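Local coordinates for protein putative secreted endoglycosylceramidase (Rhodococcus hoagii, PDB 6JYZ) that probably hydrolyses the linkage between glycan and ceramide in glycosphingolipids, as a family 5 glycoside hydrolase of the endogalactosylceramidase type, at residues G382-R386 against G396-A402; Q194-V198 against F240-A244; N48-D52 against Y102-I106. One frame throughout, in Å; residues are numbered along the deposited sequence.

Contact 1. Residues G382-R386 against G396-A402; sequences GNLNR and GLVEGFA
Arg386, Val398 and Leu384 bury the most surface where residues 382-386 meet residues 396-402, and the backbone sets them in place. Asn385 and Leu397 form an antiparallel non-hydrogen-bonded pair of the hairpin made by strands 385-387 and 394-397, and a hydrogen bond flanks the pair at each end. Arg386 N gives a nearly straight one to Gly396 O at 3.0 Å, and Val398 N gives the other to Leu384 O at 2.8 Å. That second carbonyl also receives a CA-H...O contact from Leu397.

The Arg386 chain starts with CG anti to its own N (chi1 -180°) and bends at chi3, which brings the guanidinium back over the opposite strand. There Val398 CG2 lies over one face, and NH1 makes a weak bond to Leu397 O at 3.3 Å. Water 3 joins the same two atoms, while NH1 is also bonded to Gln395 O. Val398 CG2 packs 3.7 Å from Asn383 C, and CB is 3.5 Å from Asn383 O. Leu384 sends CD1 to Ala402 CB, 3.7 Å away, and to Leu397 CD2, tying the loop before strand 385-387 to the first turn of helix 399-405, for which Val398 is the N-cap residue.

At the inner end, Asn383 O sits at the edge of the Phe401 ring, in its plane and 3.3 Å from CD2. Asn383 ND2 bonds to Trp360 O and Trp332 O, and its OD1 to Trp359 NE1 and Ser361 N; an edge-to-face contact joins Phe401 to Trp359.

Asn383 O is buried here with no hydrogen-bond partner in the model, so the edge of the Phe401 ring may offer it some weak electrostatic compensation, whereas the arginine end of the hairpin relies on carbonyls and water.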
# COMPACT_ATOMS: atom_id res chain seq x y z
N GLY A 382 14.89 2.42 8.34
CA GLY A 382 14.43 2.56 6.95
C GLY A 382 15.12 1.52 6.07
O GLY A 382 16.30 1.18 6.23
N ASN A 383 14.35 0.99 5.10
CA ASN A 383 14.91 0.09 4.09
C ASN A 383 14.97 0.73 2.71
O ASN A 383 15.33 0.03 1.76
CB ASN A 383 14.14 -1.26 4.01
CG ASN A 383 12.67 -1.03 3.66
OD1 ASN A 383 12.21 0.11 3.48
ND2 ASN A 383 11.96 -2.13 3.55
N LEU A 384 14.73 2.03 2.62
CA LEU A 384 14.80 2.72 1.34
C LEU A 384 15.47 4.04 1.62
O LEU A 384 16.59 4.25 1.13
CB LEU A 384 13.42 2.83 0.68
CG LEU A 384 13.41 3.60 -0.64
CD1 LEU A 384 14.48 3.11 -1.64
CD2 LEU A 384 12.03 3.57 -1.31
N ASN A 385 14.82 4.99 2.26
CA ASN A 385 15.51 6.17 2.79
C ASN A 385 15.99 5.86 4.18
O ASN A 385 15.22 5.42 5.01
CB ASN A 385 14.54 7.34 2.82
CG ASN A 385 14.19 7.72 1.41
OD1 ASN A 385 15.02 8.33 0.69
ND2 ASN A 385 13.01 7.33 0.91
N ARG A 386 17.28 6.07 4.40
CA ARG A 386 17.90 5.83 5.68
C ARG A 386 17.83 7.10 6.51
O ARG A 386 18.09 8.22 6.02
CB ARG A 386 19.38 5.64 5.35
CG ARG A 386 20.20 5.36 6.61
CD ARG A 386 21.70 5.24 6.33
NE ARG A 386 21.93 4.07 5.47
CZ ARG A 386 22.22 4.09 4.15
NH1 ARG A 386 22.35 5.23 3.50
NH2 ARG A 386 22.46 2.95 3.53
N GLY A 396 20.89 9.51 2.81
CA GLY A 396 20.99 8.66 1.64
C GLY A 396 19.98 7.52 1.58
O GLY A 396 19.05 7.38 2.40
N LEU A 397 20.16 6.72 0.55
CA LEU A 397 19.30 5.61 0.20
C LEU A 397 20.00 4.31 0.56
O LEU A 397 21.24 4.19 0.57
CB LEU A 397 19.09 5.56 -1.32
CG LEU A 397 18.19 6.67 -1.89
CD1 LEU A 397 18.34 6.76 -3.42
CD2 LEU A 397 16.72 6.44 -1.60
N VAL A 398 19.20 3.25 0.76
CA VAL A 398 19.71 1.91 0.93
C VAL A 398 19.86 1.39 -0.50
O VAL A 398 18.91 0.93 -1.15
CB VAL A 398 18.71 1.06 1.74
CG1 VAL A 398 19.16 -0.39 1.82
CG2 VAL A 398 18.51 1.64 3.16
N GLU A 399 21.08 1.54 -1.04
CA GLU A 399 21.24 1.50 -2.49
C GLU A 399 20.95 0.12 -3.08
O GLU A 399 20.41 0.07 -4.20
CB GLU A 399 22.69 1.92 -2.83
CG GLU A 399 22.95 3.39 -2.58
CD GLU A 399 22.25 4.40 -3.50
OE1 GLU A 399 21.56 3.98 -4.52
OE2 GLU A 399 22.38 5.65 -3.19
N GLY A 400 21.29 -0.97 -2.39
CA GLY A 400 21.04 -2.30 -2.90
C GLY A 400 19.55 -2.58 -3.17
O GLY A 400 19.22 -3.34 -4.06
N PHE A 401 18.67 -1.95 -2.33
CA PHE A 401 17.23 -2.10 -2.57
C PHE A 401 16.79 -1.04 -3.58
O PHE A 401 16.00 -1.36 -4.45
CB PHE A 401 16.49 -1.99 -1.23
CG PHE A 401 16.71 -3.14 -0.29
CD1 PHE A 401 17.07 -4.42 -0.72
CD2 PHE A 401 16.52 -2.92 1.06
CE1 PHE A 401 17.19 -5.47 0.19
CE2 PHE A 401 16.60 -3.99 1.97
CZ PHE A 401 16.97 -5.25 1.52
N ALA A 402 17.23 0.23 -3.40
CA ALA A 402 16.81 1.31 -4.27
C ALA A 402 17.07 0.99 -5.74
O ALA A 402 16.23 1.34 -6.58
CB ALA A 402 17.40 2.65 -3.91
O HOH W 1 17.24 9.52 2.06
O HOH W 2 23.51 2.18 0.48
O HOH W 3 23.75 5.24 1.04

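Contact 2. Residues Q194-V198 against F240-A244; sequences QGHLV and FYQRA
Helices 193-206 and 230-251 run in broadly the same direction through this contact, their short segments crossing at -44° with the axes 9.9 Å apart, and the backbones draw nearest at Val198 and Ala244, whose CA atoms are 4.9 Å apart. With CG anti to the backbone N (chi1 159°), the Phe240 ring lies between the two helices. Leu197 CD2 comes to CZ of the ring at 3.8 Å, the two side chains crossing at about a right angle. Val198 CG2 meets the neighbouring ring atom, Phe240 CE1, at 4.0 Å, and the aliphatic part of Gln194 crosses Phe240 obliquely, CG 3.8 Å from CD1.

Both helices belong to the family 5 glycoside hydrolase domain, a (beta/alpha)8 barrel, and pack side by side outside its parallel strands. Phe186 of helix 177-187 covers Gln194 and Leu197 and meets Phe240 edge-to-face.

On the partly exposed side, Arg243 bends at chi3 and lays its guanidinium beside the first helix, one face under Val198 CG2. Its NH2 comes within 3.5 Å of Gly195 CA, while NH1 forms a salt bridge with Asp189, whose other carboxylate oxygen accepts a hydrogen bond from Gly195 N.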
# COMPACT_ATOMS: atom_id res chain seq x y z
N GLN A 194 -18.45 0.33 13.36
CA GLN A 194 -18.22 0.08 11.96
C GLN A 194 -19.02 1.05 11.10
O GLN A 194 -18.49 1.54 10.07
CB GLN A 194 -18.56 -1.37 11.61
CG GLN A 194 -18.29 -1.71 10.15
CD GLN A 194 -18.66 -3.11 9.74
OE1 GLN A 194 -18.47 -4.11 10.59
NE2 GLN A 194 -19.03 -3.27 8.52
N GLY A 195 -20.25 1.39 11.48
CA GLY A 195 -21.03 2.39 10.72
C GLY A 195 -20.30 3.73 10.73
O GLY A 195 -20.34 4.45 9.72
N HIS A 196 -19.59 4.05 11.80
CA HIS A 196 -18.77 5.26 11.80
C HIS A 196 -17.65 5.23 10.77
O HIS A 196 -17.42 6.21 10.08
CB HIS A 196 -18.16 5.51 13.18
CG HIS A 196 -19.11 6.16 14.12
ND1 HIS A 196 -19.94 5.60 15.04
CD2 HIS A 196 -19.16 7.48 14.31
CE1 HIS A 196 -20.58 6.59 15.72
NE2 HIS A 196 -20.09 7.73 15.29
N LEU A 197 -16.91 4.11 10.68
CA LEU A 197 -15.87 4.05 9.66
C LEU A 197 -16.47 4.09 8.25
O LEU A 197 -15.91 4.73 7.34
CB LEU A 197 -14.96 2.81 9.85
CG LEU A 197 -13.84 2.73 8.82
CD1 LEU A 197 -13.00 4.02 8.81
CD2 LEU A 197 -12.95 1.51 9.08
N VAL A 198 -17.59 3.40 8.03
CA VAL A 198 -18.23 3.45 6.72
C VAL A 198 -18.59 4.89 6.35
O VAL A 198 -18.31 5.32 5.21
CB VAL A 198 -19.46 2.51 6.73
CG1 VAL A 198 -20.33 2.72 5.51
CG2 VAL A 198 -19.03 1.04 6.80
N PHE A 240 -17.95 -5.96 5.75
CA PHE A 240 -17.53 -4.59 5.93
C PHE A 240 -17.20 -3.97 4.55
O PHE A 240 -17.65 -2.84 4.26
CB PHE A 240 -16.32 -4.50 6.85
CG PHE A 240 -15.55 -3.21 6.69
CD1 PHE A 240 -16.15 -1.98 7.02
CD2 PHE A 240 -14.27 -3.18 6.17
CE1 PHE A 240 -15.46 -0.75 6.88
CE2 PHE A 240 -13.61 -1.98 5.99
CZ PHE A 240 -14.18 -0.77 6.32
N TYR A 241 -16.45 -4.64 3.71
CA TYR A 241 -16.14 -4.06 2.42
C TYR A 241 -17.42 -3.74 1.65
O TYR A 241 -17.49 -2.67 1.01
CB TYR A 241 -15.29 -4.99 1.58
CG TYR A 241 -13.89 -5.27 2.08
CD1 TYR A 241 -13.19 -4.38 2.85
CD2 TYR A 241 -13.25 -6.45 1.73
CE1 TYR A 241 -11.89 -4.66 3.31
CE2 TYR A 241 -11.95 -6.74 2.11
CZ TYR A 241 -11.28 -5.84 2.88
OH TYR A 241 -9.99 -6.04 3.29
N GLN A 242 -18.41 -4.62 1.67
CA GLN A 242 -19.64 -4.37 0.92
C GLN A 242 -20.30 -3.11 1.46
O GLN A 242 -20.79 -2.28 0.65
CB GLN A 242 -20.52 -5.61 1.05
CG GLN A 242 -21.87 -5.40 0.32
CD GLN A 242 -22.69 -6.67 0.43
OE1 GLN A 242 -23.04 -7.06 1.54
NE2 GLN A 242 -22.94 -7.24 -0.73
N ARG A 243 -20.38 -2.94 2.76
CA ARG A 243 -20.98 -1.72 3.33
C ARG A 243 -20.17 -0.49 2.93
O ARG A 243 -20.78 0.54 2.55
CB ARG A 243 -21.01 -1.82 4.85
CG ARG A 243 -22.06 -2.75 5.42
CD ARG A 243 -22.05 -2.68 6.95
NE ARG A 243 -22.49 -1.36 7.49
CZ ARG A 243 -22.68 -1.03 8.85
NH1 ARG A 243 -22.33 -1.89 9.77
NH2 ARG A 243 -23.21 0.13 9.24
N ALA A 244 -18.86 -0.54 2.99
CA ALA A 244 -18.05 0.63 2.66
C ALA A 244 -18.19 0.96 1.19
O ALA A 244 -18.33 2.15 0.85
CB ALA A 244 -16.60 0.34 2.98

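Contact 3. Residues N48-D52 against Y102-I106; sequences NGLND and YVARI
Leu50 carries most of this contact, from the third position of a type I turn spanning Asn48 to Asn51. Its carbonyl O accepts a hydrogen bond from Tyr102 OH at 2.7 Å, with the hydroxyl well above the carbonyl plane, while the carbonyl oxygen itself lies in the plane of the tyrosine ring, at its edge.

The leucine side chain, with CG beside the backbone N (chi1 -56°), divides its two methyls between neighbours on the helix. CD1 approaches Ile106 CA at 3.7 Å and CG1 of the same residue at 3.9 Å. CD2 lies over one face of the Arg105 guanidinium, 3.6 Å from NH2, as the two side chains pass in opposite directions. Ile106 CG1 in turn sits over a face of the Tyr102 ring, toward its rim.

Farther out, two waters link the turn to the arginine. Water 4 donates to Gly49 O and Asn51 O, and water 5 to Leu50 O, but their bonds to Arg105 NH2 and NH1 are weak. Strand 81-86 backs the cluster through Leu84 and Ile86, and Ala87 N donates to Tyr102 OH.

Tyr102 OH thus accepts from one backbone and donates to another, which fixes its proton toward Leu50 O and couples the loop after barrel strand 38-47 to helix 100-115 and the residue that follows strand 81-86.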
# COMPACT_ATOMS: atom_id res chain seq x y z
N ASN A 48 3.90 7.08 5.04
CA ASN A 48 3.14 7.16 6.28
C ASN A 48 3.20 8.53 6.94
O ASN A 48 2.76 8.63 8.08
CB ASN A 48 3.58 6.07 7.24
CG ASN A 48 4.91 6.36 7.85
OD1 ASN A 48 5.61 7.29 7.43
ND2 ASN A 48 5.29 5.60 8.89
N GLY A 49 3.67 9.58 6.25
CA GLY A 49 3.85 10.86 6.94
C GLY A 49 2.57 11.46 7.48
O GLY A 49 2.70 12.30 8.40
N LEU A 50 1.40 11.10 7.00
CA LEU A 50 0.15 11.62 7.55
C LEU A 50 -0.49 10.65 8.54
O LEU A 50 -1.55 10.95 9.09
CB LEU A 50 -0.85 11.89 6.43
CG LEU A 50 -0.33 12.83 5.35
CD1 LEU A 50 -1.48 13.09 4.40
CD2 LEU A 50 0.17 14.15 5.95
N ASN A 51 0.16 9.53 8.83
CA ASN A 51 -0.44 8.56 9.78
C ASN A 51 -0.26 9.07 11.21
O ASN A 51 0.62 9.89 11.50
CB ASN A 51 0.21 7.18 9.50
CG ASN A 51 -0.68 6.06 10.00
OD1 ASN A 51 -1.76 6.24 10.59
ND2 ASN A 51 -0.23 4.83 9.78
N ASP A 52 -1.09 8.53 12.11
CA ASP A 52 -1.20 8.98 13.50
C ASP A 52 -0.74 7.82 14.38
O ASP A 52 -1.52 6.92 14.71
CB ASP A 52 -2.67 9.35 13.76
CG ASP A 52 -2.92 9.78 15.19
OD1 ASP A 52 -1.99 10.13 15.90
OD2 ASP A 52 -4.12 9.71 15.59
N TYR A 102 -7.36 17.80 8.44
CA TYR A 102 -6.58 16.60 8.08
C TYR A 102 -6.83 16.25 6.64
O TYR A 102 -5.86 15.93 5.89
CB TYR A 102 -6.98 15.48 9.03
CG TYR A 102 -6.20 14.19 8.78
CD1 TYR A 102 -4.86 14.14 9.03
CD2 TYR A 102 -6.84 13.04 8.29
CE1 TYR A 102 -4.08 12.98 8.83
CE2 TYR A 102 -6.09 11.87 8.11
CZ TYR A 102 -4.76 11.87 8.37
OH TYR A 102 -4.09 10.65 8.25
N VAL A 103 -8.05 16.36 6.13
CA VAL A 103 -8.33 16.15 4.72
C VAL A 103 -7.50 17.11 3.88
O VAL A 103 -7.00 16.71 2.82
CB VAL A 103 -9.82 16.31 4.39
CG1 VAL A 103 -10.02 16.19 2.88
CG2 VAL A 103 -10.61 15.21 5.11
N ALA A 104 -7.30 18.37 4.31
CA ALA A 104 -6.49 19.28 3.49
C ALA A 104 -5.05 18.82 3.47
O ALA A 104 -4.41 19.02 2.43
CB ALA A 104 -6.61 20.69 4.09
N ARG A 105 -4.52 18.19 4.52
CA ARG A 105 -3.17 17.64 4.40
C ARG A 105 -3.16 16.49 3.42
O ARG A 105 -2.18 16.35 2.64
CB ARG A 105 -2.70 17.11 5.75
CG ARG A 105 -2.53 18.23 6.81
CD ARG A 105 -2.27 17.78 8.22
NE ARG A 105 -0.99 17.09 8.29
CZ ARG A 105 -0.69 16.22 9.23
NH1 ARG A 105 -1.59 15.82 10.12
NH2 ARG A 105 0.51 15.68 9.24
N ILE A 106 -4.17 15.63 3.41
CA ILE A 106 -4.26 14.56 2.40
C ILE A 106 -4.30 15.18 1.01
O ILE A 106 -3.60 14.72 0.08
CB ILE A 106 -5.50 13.69 2.66
CG1 ILE A 106 -5.39 13.00 4.02
CG2 ILE A 106 -5.65 12.66 1.54
CD1 ILE A 106 -6.65 12.24 4.42
O HOH W 4 1.37 12.72 10.79
O HOH W 5 -1.74 12.67 11.61

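In the fold
Along the chain the contacts follow one another in series: contact 3 closes before contact 2 opens, and contact 2 before contact 1. Contacts 2 and 3 lie wholly in the family 5 catalytic range, with centres 21 Å apart; contact 3 joins the loop after strand 38-47 to helix 100-115, and contact 2 joins two outer helices farther round the barrel. Contact 1 sits on the opposite side of the chain's centre from contact 2, 37 Å away between centres and 23 Å from contact 3, in the hairpin and helix 399-405 that precede strand 409-414. None touches another, and contact 1 meets the barrel through Asn383 and Trp359-Trp360.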